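Local atomic coordinates of sulfate transporter sulfate transporter family protein (Wolinella succinogenes, PDB entry 4DGF), a protein that probably carries sulfate or related anions across the membrane as a SulP-family transporter, of which this chain is the STAS domain. Residues A[32-37]-A[62-67]; A[90-95]-A[112-117]; A[42-47]-A[74-79]; A[13-18]-A[56-61]. All blocks are in the same frame, centred on the assembly; numbering follows the deposited sequence. Where two conformers were deposited one is given.

Interaction 1: A[32-37]-A[62-67]; sequences PFFFGV and VPVIDA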
loop_
_atom_site.group_PDB
_atom_site.type_symbol
_atom_site.label_atom_id
_atom_site.label_comp_id
_atom_site.label_asym_id
_atom_site.label_seq_id
_atom_site.Cartn_x
_atom_site.Cartn_y
_atom_site.Cartn_z
ATOM N N PRO A 32 13.910 -1.394 1.287
ATOM C CA PRO A 32 13.673 -1.362 2.755
ATOM C C PRO A 32 12.929 -0.129 3.177
ATOM O O PRO A 32 13.267 0.946 2.669
ATOM C CB PRO A 32 15.100 -1.357 3.317
ATOM C CG PRO A 32 15.776 -2.263 2.349
ATOM C CD PRO A 32 15.309 -1.761 0.987
ATOM N N PHE A 33 11.901 -0.278 4.014
ATOM C CA PHE A 33 11.057 0.896 4.328
ATOM C C PHE A 33 11.574 1.502 5.597
ATOM O O PHE A 33 11.089 1.240 6.738
ATOM C CB PHE A 33 9.631 0.362 4.412
ATOM C CG PHE A 33 8.555 1.412 4.531
ATOM C CD1 PHE A 33 7.233 1.041 4.221
ATOM C CD2 PHE A 33 8.814 2.721 4.936
ATOM C CE1 PHE A 33 6.167 1.929 4.360
ATOM C CE2 PHE A 33 7.785 3.596 5.066
ATOM C CZ PHE A 33 6.441 3.154 4.799
ATOM N N PHE A 34 12.587 2.357 5.413
ATOM C CA PHE A 34 13.232 3.032 6.504
ATOM C C PHE A 34 12.973 4.573 6.356
ATOM O O PHE A 34 11.965 4.963 5.731
ATOM C CB PHE A 34 14.769 2.753 6.588
ATOM C CG PHE A 34 15.161 1.327 6.716
ATOM C CD1 PHE A 34 14.291 0.404 7.347
ATOM C CD2 PHE A 34 16.455 0.845 6.223
ATOM C CE1 PHE A 34 14.667 -0.955 7.433
ATOM C CE2 PHE A 34 16.810 -0.504 6.392
ATOM C CZ PHE A 34 15.865 -1.411 6.977
ATOM N N PHE A 35 13.910 5.399 6.856
ATOM C CA PHE A 35 13.513 6.837 6.977
ATOM C C PHE A 35 13.368 7.428 5.573
ATOM O O PHE A 35 12.593 8.367 5.399
ATOM C CB PHE A 35 14.590 7.631 7.787
ATOM C CG PHE A 35 15.850 7.945 7.029
ATOM C CD1 PHE A 35 16.006 9.198 6.391
ATOM C CD2 PHE A 35 16.874 6.990 6.872
ATOM C CE1 PHE A 35 17.182 9.502 5.673
ATOM C CE2 PHE A 35 18.078 7.294 6.191
ATOM C CZ PHE A 35 18.177 8.556 5.546
ATOM N N GLY A 36 14.186 6.943 4.595
ATOM C CA GLY A 36 14.132 7.532 3.164
ATOM C C GLY A 36 12.726 7.414 2.591
ATOM O O GLY A 36 12.128 8.395 2.072
ATOM N N VAL A 37 12.174 6.185 2.600
ATOM C CA VAL A 37 10.840 5.910 2.094
ATOM C C VAL A 37 9.847 6.683 2.963
ATOM O O VAL A 37 8.885 7.309 2.465
ATOM C CB VAL A 37 10.537 4.483 2.144
ATOM C CG1 VAL A 37 9.089 4.130 1.860
ATOM C CG2 VAL A 37 11.475 3.677 1.264
ATOM N N VAL A 62 10.031 -4.768 -0.636
ATOM C CA VAL A 62 10.227 -4.331 0.759
ATOM C C VAL A 62 10.314 -5.632 1.599
ATOM O O VAL A 62 9.264 -6.226 1.952
ATOM C CB VAL A 62 9.029 -3.566 1.212
ATOM C CG1 VAL A 62 9.321 -3.028 2.603
ATOM C CG2 VAL A 62 8.777 -2.370 0.309
ATOM N N PRO A 63 11.547 -6.035 1.977
ATOM C CA PRO A 63 11.587 -7.110 2.941
ATOM C C PRO A 63 11.557 -6.777 4.417
ATOM O O PRO A 63 11.324 -7.725 5.258
ATOM C CB PRO A 63 12.907 -7.843 2.599
ATOM C CG PRO A 63 13.787 -6.773 1.991
ATOM C CD PRO A 63 12.895 -5.621 1.510
ATOM N N VAL A 64 11.741 -5.488 4.773
ATOM C CA VAL A 64 12.022 -5.115 6.118
ATOM C C VAL A 64 11.448 -3.694 6.223
ATOM O O VAL A 64 11.369 -2.941 5.215
ATOM C CB VAL A 64 13.602 -5.090 6.480
ATOM C CG1 VAL A 64 14.149 -6.507 6.522
ATOM C CG2 VAL A 64 14.378 -4.241 5.528
ATOM N N ILE A 65 11.009 -3.369 7.410
ATOM C CA ILE A 65 10.534 -2.027 7.785
ATOM C C ILE A 65 11.034 -1.759 9.242
ATOM O O ILE A 65 10.959 -2.690 10.123
ATOM C CB ILE A 65 9.003 -2.022 7.654
ATOM C CG1 ILE A 65 8.371 -0.652 8.006
ATOM C CG2 ILE A 65 8.471 -3.160 8.531
ATOM C CD1 ILE A 65 6.959 -0.637 7.587
ATOM N N ASP A 66 11.520 -0.515 9.507
ATOM C CA ASP A 66 11.917 -0.285 10.891
ATOM C C ASP A 66 10.854 0.558 11.633
ATOM O O ASP A 66 9.705 0.719 11.126
ATOM C CB ASP A 66 13.241 0.442 10.845
ATOM C CG ASP A 66 13.111 1.941 10.506
ATOM O OD1 ASP A 66 12.164 2.317 9.749
ATOM O OD2 ASP A 66 14.024 2.772 10.869
ATOM N N ALA A 67 11.210 1.098 12.804
ATOM C CA ALA A 67 10.195 1.804 13.555
ATOM C C ALA A 67 9.741 3.123 12.810
ATOM O O ALA A 67 8.588 3.543 12.930
ATOM C CB ALA A 67 10.723 2.141 14.929
#

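Interaction 2: A[90-95]-A[112-117]; sequences SGVSDR and ERVFDH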
loop_
_atom_site.group_PDB
_atom_site.type_symbol
_atom_site.label_atom_id
_atom_site.label_comp_id
_atom_site.label_asym_id
_atom_site.label_seq_id
_atom_site.Cartn_x
_atom_site.Cartn_y
_atom_site.Cartn_z
ATOM N N SER A 90 0.073 -4.631 -1.532
ATOM C CA SER A 90 0.273 -5.784 -2.398
ATOM C C SER A 90 1.738 -6.174 -2.271
ATOM O O SER A 90 2.582 -5.361 -1.799
ATOM C CB SER A 90 -0.040 -5.489 -3.868
ATOM O OG SER A 90 0.814 -4.512 -4.419
ATOM N N GLY A 91 2.020 -7.377 -2.756
ATOM C CA GLY A 91 3.390 -7.913 -2.836
ATOM C C GLY A 91 4.005 -8.107 -1.435
ATOM O O GLY A 91 5.223 -8.036 -1.279
ATOM N N VAL A 92 3.139 -8.370 -0.486
ATOM C CA VAL A 92 3.651 -8.508 0.921
ATOM C C VAL A 92 4.211 -9.941 1.111
ATOM O O VAL A 92 3.471 -10.952 1.028
ATOM C CB VAL A 92 2.559 -8.231 1.953
ATOM C CG1 VAL A 92 3.053 -8.522 3.363
ATOM C CG2 VAL A 92 2.059 -6.797 1.871
ATOM N N SER A 93 5.521 -10.026 1.342
ATOM C CA SER A 93 6.174 -11.350 1.501
ATOM C C SER A 93 5.791 -11.892 2.920
ATOM O O SER A 93 5.326 -11.193 3.765
ATOM C CB SER A 93 7.691 -11.204 1.477
ATOM O OG SER A 93 8.101 -10.384 2.581
ATOM N N ASP A 94 6.029 -13.172 3.135
ATOM C CA ASP A 94 5.812 -13.726 4.476
ATOM C C ASP A 94 6.654 -13.073 5.576
ATOM O O ASP A 94 6.136 -12.812 6.646
ATOM C CB ASP A 94 6.118 -15.231 4.403
ATOM C CG ASP A 94 5.013 -16.023 3.747
ATOM O OD1 ASP A 94 3.931 -15.466 3.426
ATOM O OD2 ASP A 94 5.237 -17.257 3.537
ATOM N N ARG A 95 7.876 -12.620 5.260
ATOM C CA ARG A 95 8.668 -11.957 6.280
ATOM C C ARG A 95 8.109 -10.567 6.571
ATOM O O ARG A 95 7.894 -10.189 7.737
ATOM C CB ARG A 95 10.103 -11.887 5.831
ATOM C CG ARG A 95 10.838 -11.028 6.834
ATOM C CD ARG A 95 12.234 -10.850 6.350
ATOM N NE ARG A 95 12.839 -10.112 7.460
ATOM C CZ ARG A 95 14.135 -9.958 7.646
ATOM N NH1 ARG A 95 14.988 -10.454 6.753
ATOM N NH2 ARG A 95 14.540 -9.219 8.679
ATOM N N GLU A 112 -7.950 -8.725 4.995
ATOM C CA GLU A 112 -8.490 -8.809 3.653
ATOM C C GLU A 112 -7.961 -7.694 2.716
ATOM O O GLU A 112 -8.163 -7.730 1.483
ATOM C CB GLU A 112 -10.037 -8.791 3.728
ATOM C CG GLU A 112 -10.623 -7.403 3.885
ATOM C CD GLU A 112 -10.550 -6.861 5.311
ATOM O OE1 GLU A 112 -10.072 -7.571 6.304
ATOM O OE2 GLU A 112 -11.017 -5.689 5.426
ATOM N N ARG A 113 -7.267 -6.731 3.306
ATOM C CA ARG A 113 -6.595 -5.628 2.542
ATOM C C ARG A 113 -5.109 -5.891 2.163
ATOM O O ARG A 113 -4.473 -4.987 1.561
ATOM C CB ARG A 113 -6.612 -4.354 3.356
ATOM C CG ARG A 113 -7.978 -3.941 3.964
ATOM C CD ARG A 113 -8.767 -3.101 3.052
ATOM N NE ARG A 113 -9.864 -2.404 3.733
ATOM C CZ ARG A 113 -9.742 -1.185 4.262
ATOM N NH1 ARG A 113 -8.567 -0.490 4.149
ATOM N NH2 ARG A 113 -10.802 -0.628 4.797
ATOM N N VAL A 114 -4.578 -7.107 2.492
ATOM C CA VAL A 114 -3.171 -7.358 2.379
ATOM C C VAL A 114 -3.054 -8.514 1.371
ATOM O O VAL A 114 -3.683 -9.612 1.583
ATOM C CB VAL A 114 -2.572 -7.754 3.774
ATOM C CG1 VAL A 114 -1.087 -7.987 3.631
ATOM C CG2 VAL A 114 -2.859 -6.592 4.738
ATOM N N PHE A 115 -2.249 -8.317 0.322
ATOM C CA PHE A 115 -2.062 -9.275 -0.751
ATOM C C PHE A 115 -0.632 -9.626 -1.052
ATOM O O PHE A 115 0.239 -8.788 -0.850
ATOM C CB PHE A 115 -2.647 -8.727 -2.057
ATOM C CG PHE A 115 -4.137 -8.356 -1.913
ATOM C CD1 PHE A 115 -5.134 -9.296 -2.228
ATOM C CD2 PHE A 115 -4.482 -7.143 -1.360
ATOM C CE1 PHE A 115 -6.490 -8.963 -2.021
ATOM C CE2 PHE A 115 -5.822 -6.856 -1.139
ATOM C CZ PHE A 115 -6.819 -7.739 -1.498
ATOM N N ASP A 116 -0.402 -10.844 -1.619
ATOM C CA ASP A 116 0.936 -11.170 -1.893
ATOM C C ASP A 116 1.332 -10.848 -3.321
ATOM O O ASP A 116 2.498 -11.151 -3.703
ATOM C CB ASP A 116 1.252 -12.632 -1.585
ATOM C CG ASP A 116 0.409 -13.594 -2.397
ATOM O OD1 ASP A 116 -0.131 -13.201 -3.438
ATOM O OD2 ASP A 116 0.293 -14.802 -2.018
ATOM N N HIS A 117 0.408 -10.253 -4.049
ATOM C CA HIS A 117 0.601 -10.042 -5.480
ATOM C C HIS A 117 -0.296 -8.924 -5.942
ATOM O O HIS A 117 -1.511 -8.844 -5.590
ATOM C CB HIS A 117 0.276 -11.302 -6.322
ATOM C CG HIS A 117 0.952 -11.275 -7.717
ATOM N ND1 HIS A 117 0.435 -10.633 -8.822
ATOM C CD2 HIS A 117 2.181 -11.787 -8.136
ATOM C CE1 HIS A 117 1.292 -10.732 -9.854
ATOM N NE2 HIS A 117 2.351 -11.414 -9.453
#

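Interaction 3: A[42-47]-A[74-79]; sequences KGVLDV and WEFQES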
loop_
_atom_site.group_PDB
_atom_site.type_symbol
_atom_site.label_atom_id
_atom_site.label_comp_id
_atom_site.label_asym_id
_atom_site.label_seq_id
_atom_site.Cartn_x
_atom_site.Cartn_y
_atom_site.Cartn_z
ATOM N N LYS A 42 5.274 10.365 3.310
ATOM C CA LYS A 42 4.583 11.338 4.196
ATOM C C LYS A 42 3.822 12.337 3.408
ATOM O O LYS A 42 4.371 13.122 2.627
ATOM C CB LYS A 42 5.540 12.108 5.125
ATOM C CG LYS A 42 4.738 12.747 6.287
ATOM C CD LYS A 42 5.653 13.356 7.319
ATOM C CE LYS A 42 4.833 13.504 8.587
ATOM N NZ LYS A 42 5.199 14.741 9.330
ATOM N N GLY A 43 2.530 12.432 3.721
ATOM C CA GLY A 43 1.729 13.502 3.171
ATOM C C GLY A 43 1.320 13.303 1.725
ATOM O O GLY A 43 0.699 14.217 1.122
ATOM N N VAL A 44 1.582 12.119 1.151
ATOM C CA VAL A 44 1.214 11.900 -0.226
ATOM C C VAL A 44 -0.279 12.109 -0.486
ATOM O O VAL A 44 -0.628 12.675 -1.508
ATOM C CB VAL A 44 1.620 10.486 -0.675
ATOM C CG1 VAL A 44 0.828 10.057 -1.906
ATOM C CG2 VAL A 44 3.156 10.464 -1.044
ATOM N N LEU A 45 -1.179 11.711 0.423
ATOM C CA LEU A 45 -2.579 11.957 0.113
ATOM C C LEU A 45 -2.937 13.461 0.219
ATOM O O LEU A 45 -3.899 13.880 -0.356
ATOM C CB LEU A 45 -3.485 11.122 1.005
ATOM C CG LEU A 45 -3.918 9.722 0.602
ATOM C CD1 LEU A 45 -5.019 9.370 1.594
ATOM C CD2 LEU A 45 -4.463 9.541 -0.816
ATOM N N ASP A 46 -2.204 14.288 0.961
ATOM C CA ASP A 46 -2.537 15.736 0.962
ATOM C C ASP A 46 -2.076 16.447 -0.334
ATOM O O ASP A 46 -2.415 17.627 -0.507
ATOM C CB ASP A 46 -1.834 16.482 2.094
ATOM C CG ASP A 46 -2.195 15.939 3.505
ATOM O OD1 ASP A 46 -3.411 15.638 3.760
ATOM O OD2 ASP A 46 -1.247 15.820 4.350
ATOM N N VAL A 47 -1.306 15.783 -1.213
ATOM C CA VAL A 47 -0.937 16.432 -2.496
ATOM C C VAL A 47 -1.524 15.771 -3.750
ATOM O O VAL A 47 -1.143 16.113 -4.856
ATOM C CB VAL A 47 0.600 16.597 -2.636
ATOM C CG1 VAL A 47 1.151 17.266 -1.377
ATOM C CG2 VAL A 47 1.256 15.229 -2.813
ATOM N N TRP A 74 1.646 3.837 9.500
ATOM C CA TRP A 74 0.469 4.048 10.363
ATOM C C TRP A 74 -0.138 5.402 10.044
ATOM O O TRP A 74 -1.418 5.529 9.944
ATOM C CB TRP A 74 0.806 4.202 11.867
ATOM C CG TRP A 74 0.950 2.904 12.589
ATOM C CD1 TRP A 74 2.103 2.336 13.140
ATOM C CD2 TRP A 74 -0.097 1.966 12.907
ATOM N NE1 TRP A 74 1.812 1.169 13.773
ATOM C CE2 TRP A 74 0.553 0.862 13.647
ATOM C CE3 TRP A 74 -1.483 1.920 12.688
ATOM C CZ2 TRP A 74 -0.167 -0.248 14.147
ATOM C CZ3 TRP A 74 -2.172 0.801 13.160
ATOM C CH2 TRP A 74 -1.528 -0.257 13.879
ATOM N N GLU A 75 0.702 6.426 9.931
ATOM C CA GLU A 75 0.125 7.745 9.697
ATOM C C GLU A 75 -0.433 7.818 8.266
ATOM O O GLU A 75 -1.373 8.545 8.014
ATOM C CB GLU A 75 1.127 8.862 9.994
ATOM C CG GLU A 75 2.046 9.145 8.841
ATOM C CD GLU A 75 2.856 10.439 9.002
ATOM O OE1 GLU A 75 2.224 11.509 9.291
ATOM O OE2 GLU A 75 4.114 10.374 8.809
ATOM N N PHE A 76 0.094 7.022 7.332
ATOM C CA PHE A 76 -0.458 7.036 6.031
ATOM C C PHE A 76 -1.854 6.389 6.025
ATOM O O PHE A 76 -2.785 6.884 5.330
ATOM C CB PHE A 76 0.467 6.337 5.020
ATOM C CG PHE A 76 -0.026 6.468 3.617
ATOM C CD1 PHE A 76 0.027 7.663 2.959
ATOM C CD2 PHE A 76 -0.575 5.377 2.973
ATOM C CE1 PHE A 76 -0.478 7.792 1.663
ATOM C CE2 PHE A 76 -1.088 5.494 1.671
ATOM C CZ PHE A 76 -1.077 6.717 1.047
ATOM N N GLN A 77 -1.986 5.270 6.732
ATOM C CA GLN A 77 -3.290 4.616 6.822
ATOM C C GLN A 77 -4.340 5.539 7.491
ATOM O O GLN A 77 -5.453 5.573 7.048
ATOM C CB GLN A 77 -3.045 3.269 7.558
ATOM C CG GLN A 77 -4.222 2.352 7.649
ATOM C CD GLN A 77 -5.105 2.615 8.799
ATOM O OE1 GLN A 77 -4.636 2.944 9.886
ATOM N NE2 GLN A 77 -6.432 2.360 8.611
ATOM N N GLU A 78 -3.932 6.322 8.468
ATOM C CA GLU A 78 -4.773 7.376 9.105
ATOM C C GLU A 78 -5.197 8.448 8.166
ATOM O O GLU A 78 -6.408 8.787 8.158
ATOM C CB GLU A 78 -4.078 7.960 10.318
ATOM C CG GLU A 78 -4.074 6.911 11.436
ATOM C CD GLU A 78 -3.646 7.514 12.751
ATOM O OE1 GLU A 78 -4.033 8.690 13.016
ATOM O OE2 GLU A 78 -2.923 6.813 13.510
ATOM N N SER A 79 -4.268 8.929 7.326
ATOM C CA SER A 79 -4.603 9.836 6.266
ATOM C C SER A 79 -5.616 9.243 5.268
ATOM O O SER A 79 -6.544 9.931 4.790
ATOM C CB SER A 79 -3.342 10.434 5.590
ATOM O OG SER A 79 -2.832 9.524 4.621
HETATM O O HOH W 1 -0.934 10.977 3.217
#

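Interaction 4: A[13-18]-A[56-61]; sequences DATSKK and ILRMRR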
loop_
_atom_site.group_PDB
_atom_site.type_symbol
_atom_site.label_atom_id
_atom_site.label_comp_id
_atom_site.label_asym_id
_atom_site.label_seq_id
_atom_site.Cartn_x
_atom_site.Cartn_y
_atom_site.Cartn_z
ATOM N N ASP A 13 5.374 -8.034 -14.013
ATOM C CA ASP A 13 4.479 -7.453 -13.012
ATOM C C ASP A 13 4.667 -5.952 -12.760
ATOM O O ASP A 13 4.239 -5.402 -11.708
ATOM C CB ASP A 13 4.611 -8.284 -11.693
ATOM C CG ASP A 13 4.013 -9.697 -11.878
ATOM O OD1 ASP A 13 2.953 -9.841 -12.535
ATOM O OD2 ASP A 13 4.630 -10.661 -11.418
ATOM N N ALA A 14 5.270 -5.275 -13.723
ATOM C CA ALA A 14 5.394 -3.855 -13.688
ATOM C C ALA A 14 4.017 -3.218 -13.745
ATOM O O ALA A 14 3.080 -3.756 -14.372
ATOM C CB ALA A 14 6.255 -3.361 -14.843
ATOM N N THR A 15 3.838 -2.100 -13.051
ATOM C CA THR A 15 2.532 -1.501 -13.089
ATOM C C THR A 15 2.032 -1.175 -14.520
ATOM O O THR A 15 0.844 -1.283 -14.789
ATOM C CB THR A 15 2.436 -0.243 -12.197
ATOM O OG1 THR A 15 2.719 -0.650 -10.832
ATOM C CG2 THR A 15 1.036 0.299 -12.244
ATOM N N SER A 16 2.991 -0.845 -15.356
ATOM C CA SER A 16 2.708 -0.468 -16.775
ATOM C C SER A 16 2.136 -1.692 -17.530
ATOM O O SER A 16 1.519 -1.509 -18.587
ATOM C CB SER A 16 3.954 0.056 -17.469
ATOM O OG SER A 16 4.917 -0.948 -17.569
ATOM N N LYS A 17 2.300 -2.900 -16.995
ATOM C CA LYS A 17 1.783 -4.107 -17.693
ATOM C C LYS A 17 0.398 -4.424 -17.245
ATOM O O LYS A 17 -0.196 -5.384 -17.752
ATOM C CB LYS A 17 2.610 -5.366 -17.421
ATOM C CG LYS A 17 4.097 -5.270 -17.581
ATOM C CD LYS A 17 4.515 -5.186 -19.004
ATOM C CE LYS A 17 6.014 -4.921 -18.951
ATOM N NZ LYS A 17 6.424 -4.051 -20.088
ATOM N N LYS A 18 -0.115 -3.721 -16.225
ATOM C CA LYS A 18 -1.431 -4.011 -15.640
ATOM C C LYS A 18 -2.544 -3.088 -16.075
ATOM O O LYS A 18 -2.280 -1.969 -16.543
ATOM C CB LYS A 18 -1.353 -4.046 -14.065
ATOM C CG LYS A 18 -0.195 -4.888 -13.548
ATOM C CD LYS A 18 -0.437 -6.388 -13.695
ATOM C CE LYS A 18 0.874 -7.080 -13.337
ATOM N NZ LYS A 18 0.768 -8.532 -13.704
ATOM N N ILE A 56 -3.067 1.656 -3.609
ATOM C CA ILE A 56 -2.326 0.408 -3.473
ATOM C C ILE A 56 -0.894 0.780 -3.181
ATOM O O ILE A 56 -0.221 1.453 -3.967
ATOM C CB ILE A 56 -2.425 -0.465 -4.749
ATOM C CG1 ILE A 56 -3.891 -0.694 -5.100
ATOM C CG2 ILE A 56 -1.616 -1.801 -4.535
ATOM C CD1 ILE A 56 -4.152 -1.580 -6.280
ATOM N N LEU A 57 -0.387 0.266 -2.060
ATOM C CA LEU A 57 1.016 0.451 -1.789
ATOM C C LEU A 57 1.714 -0.858 -2.167
ATOM O O LEU A 57 1.373 -1.958 -1.555
ATOM C CB LEU A 57 1.112 0.688 -0.275
ATOM C CG LEU A 57 2.378 1.272 0.154
ATOM C CD1 LEU A 57 2.622 2.699 -0.352
ATOM C CD2 LEU A 57 2.319 1.374 1.695
ATOM N N ARG A 58 2.532 -0.795 -3.218
ATOM C CA ARG A 58 3.234 -1.929 -3.694
ATOM C C ARG A 58 4.481 -2.197 -2.891
ATOM O O ARG A 58 5.449 -1.355 -2.932
ATOM C CB ARG A 58 3.649 -1.821 -5.227
ATOM C CG ARG A 58 2.371 -1.785 -6.074
ATOM C CD ARG A 58 2.662 -2.031 -7.541
ATOM N NE ARG A 58 3.166 -3.413 -7.749
ATOM C CZ ARG A 58 3.529 -3.944 -8.908
ATOM N NH1 ARG A 58 3.414 -3.257 -10.074
ATOM N NH2 ARG A 58 3.896 -5.214 -8.911
HETATM N N MSE A 59 4.550 -3.398 -2.334
HETATM C CA MSE A 59 5.595 -3.669 -1.325
HETATM C C MSE A 59 6.410 -4.872 -1.741
HETATM O O MSE A 59 7.057 -5.492 -0.899
HETATM C CB MSE A 59 4.918 -3.841 0.071
HETATM C CG MSE A 59 4.096 -2.601 0.485
HETATM SE SE MSE A 59 3.547 -2.736 2.353
HETATM C CE MSE A 59 5.203 -1.936 3.165
ATOM N N ARG A 60 6.404 -5.238 -3.021
ATOM C CA ARG A 60 7.242 -6.418 -3.437
ATOM C C ARG A 60 8.732 -6.265 -3.254
ATOM O O ARG A 60 9.466 -7.292 -3.162
ATOM C CB ARG A 60 7.001 -6.776 -4.946
ATOM C CG ARG A 60 7.328 -5.568 -5.858
ATOM C CD ARG A 60 6.995 -6.016 -7.322
ATOM N NE ARG A 60 7.171 -4.882 -8.223
ATOM C CZ ARG A 60 7.389 -4.987 -9.542
ATOM N NH1 ARG A 60 7.496 -6.197 -10.096
ATOM N NH2 ARG A 60 7.514 -3.891 -10.300
ATOM N N ARG A 61 9.196 -5.018 -3.171
ATOM C CA ARG A 61 10.642 -4.704 -2.982
ATOM C C ARG A 61 10.969 -4.478 -1.512
ATOM O O ARG A 61 12.110 -4.044 -1.183
ATOM C CB ARG A 61 11.034 -3.399 -3.691
ATOM C CG ARG A 61 10.671 -3.458 -5.163
ATOM C CD ARG A 61 11.256 -2.276 -5.915
ATOM N NE ARG A 61 10.586 -2.061 -7.217
ATOM C CZ ARG A 61 10.983 -1.139 -8.102
ATOM N NH1 ARG A 61 12.123 -0.447 -7.900
ATOM N NH2 ARG A 61 10.306 -0.927 -9.245
#

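Interaction 1: A[32-37]-A[62-67]
Phe33 and Ile65 meet side by side at the apolar centre of this contact, where two loops of the STAS domain, each leading into a helix (35-41 and 67-83), are pinned together by a single beta bridge. The Ile65 methyl CD1 sits over one face of the Phe33 ring, 4.2 Å from its centroid and 28° off the normal, a CH-pi contact. It gets there because Ile65 CG1 stands anti to its own backbone N (chi1 -179°), which runs the chain alongside Phe33. Val37 CG1 also covers a face of this ring, and Leu73 of helix 67-83 touches both partners, so the pair faces the interior. Val62 CG1 closes on Phe33 CB at 3.9 Å. On the outer side of the bridge, Val64 CG2 abuts Phe34 CZ at 3.5 Å and, on the same side, Pro32 CB, while Pro32 CB in turn lies over a face of the Phe34 ring.

The bridge itself is unequal. Phe33 N donates to Val64 O at 3.0 Å in a nearly straight bond, whereas the return bond from Asp66 N to Phe33 O is weak at 3.3 Å. Phe33, the centre of an inverse gamma turn, offers this backbone just ahead of Phe34, the N-cap of helix 35-41. At the polar edge, Asp66 is the N-cap of helix 67-83: its OD1 accepts from Gly69 N. The Asp66 carboxylate plane is turned 57° from the Phe34 ring, and Asp66 CB rests 3.7 Å from Phe34 CD1.

Interaction 2: A[90-95]-A[112-117]
Gly91 and Asp116 bring the two backbones to a CA-CA distance of 4.2 Å, with Ser90 and Phe115 nearly as near. The one hydrogen bond between the segments runs from Val92 N to Phe115 O at 3.0 Å; it is close to straight (172°) and lies in the carbonyl plane, on a lone pair. Gly91 N is as near to that oxygen but badly angled, and does not bond. Instead, Gly91 CA makes a CA-H...O contact with Asp116 O at 3.5 Å. The positive phi of Gly91 (65°) turns the chain out of strand 86-90 at this point.

Among the side chains, Val92 and Val114 supply the apolar contact, Val92 CG2 lying 3.8 Å from Val114 CG1. Val114 CG1 is anti to its backbone N (chi1 -179°), the setting that presents this methyl to Val92. Asp116 places only its CB near Val92 O; its carboxylate forms a salt bridge with Lys120.

Ser93 OG caps Leu96 N and His117 ND1 caps Asp119 N, so each segment carries a helix N-cap, for helices 94-103 and 118-130. Such a junction suits the alternating strands and helices of a STAS domain: the exit of edge strand 86-90 is tied to the loop entering the last helix.

Interaction 3: A[42-47]-A[74-79]
Helix 67-83 of the STAS domain is met on one side by the loop that follows helix 35-41, and Leu45 supplies the main apolar side chain at this seam. Its CG lies 4.1 Å from Phe76 CE1, the two side chains crossing at about a right angle. Val44 CB approaches the same ring atom, so CE1 takes a branched side chain from each of two successive loop residues. Phe76 CG stands anti to the backbone N (chi1 -174°), which carries the ring toward the loop, and Phe55 of the neighbouring strand makes an edge-to-face stack with it.

Beside this apolar patch, one water joins the segments: Leu45 N donates to it, and it donates to Ser79 OG at 2.8 Å. Ser79 OG in turn donates to Phe76 O, one turn back, at 2.7 Å, so the hydroxyl has both a donor and an acceptor partner. With an alanine in place of Ser79 there is no hydroxyl to bond Phe76 O, and the water on Leu45 N would probably lose its anchor on the helix.

At the outer end, the Lys42 chain passes the Glu75 carboxylate without forming a salt bridge, but this approach belongs to one of two Glu75 conformers and is therefore doubtful. Leu45 makes a firmer contact further along the helix, where its CD1 lies 3.6 Å from Ser79 O.

Interaction 4: A[13-18]-A[56-61]
Asp13 offers its backbone oxygen to Arg58, whose guanidinium grips it end-on: NH1 and NH2 each donate to Asp13 O at 2.8 Å. Both bonds are bent at the hydrogen by nearly the same amount, as expected when two nitrogens share one acceptor, and the oxygen lies within 1° of the guanidinium plane. Arg60 approaches the same oxygen differently, laying a face of its guanidinium over Asp13 O at a height of 3.5 Å; its polar partners are Asp11 and Glu28. The carboxylate of Asp13 turns elsewhere, to Lys18 and, weakly, to His117.

At Ala14 the chain passes the edge of the Arg58 group and comes near Arg60, Ala14 CA lying 4.0 Å from Arg60 NH2. Arg58 belongs to strand 54-58, the middle strand of the parallel STAS sheet, so this N-terminal loop is fastened to the central strand before it enters edge strand 24-28.

Thr15 follows, opening a short 3-10 segment. With OG1 anti to the carbonyl carbon (chi1 -61°), the hydroxyl reaches Arg58 NH1 and accepts a hydrogen bond of 2.8 Å, again in the guanidinium plane. A leucine in place of Arg58 would probably leave Asp13 O and Thr15 OG1 without these donors and the loop less firmly held to the strand. Farther on, Lys18 NZ closes back on Asp13 OD1 with a 2.8 Å salt bridge, using the anti lone pair of that oxygen, and also reaches Asp119 of helix 118-130.

In the fold
The central strand 54-58 and what follows it connect most of the contacts. Interactions 2 and 4, centres 12 Å apart, meet through the sheet: Ser90 O lies 2.8 Å from Met59 N and Ser90 N 3.0 Å from Leu57 O, both probable hydrogen bonds. Interaction 1 continues the chain from interaction 4 and packs against it through Phe33 and the selenomethionine Met59, in one of the two conformers of the latter; it also touches interaction 2, with Val64 CG1 3.5 Å from Arg95 NH2. Interaction 3 stands apart, about 5 Å at the nearest atoms from interactions 1 and 4. It and interaction 2, centres about 20 Å apart, lie on opposite sides of the chain's centre.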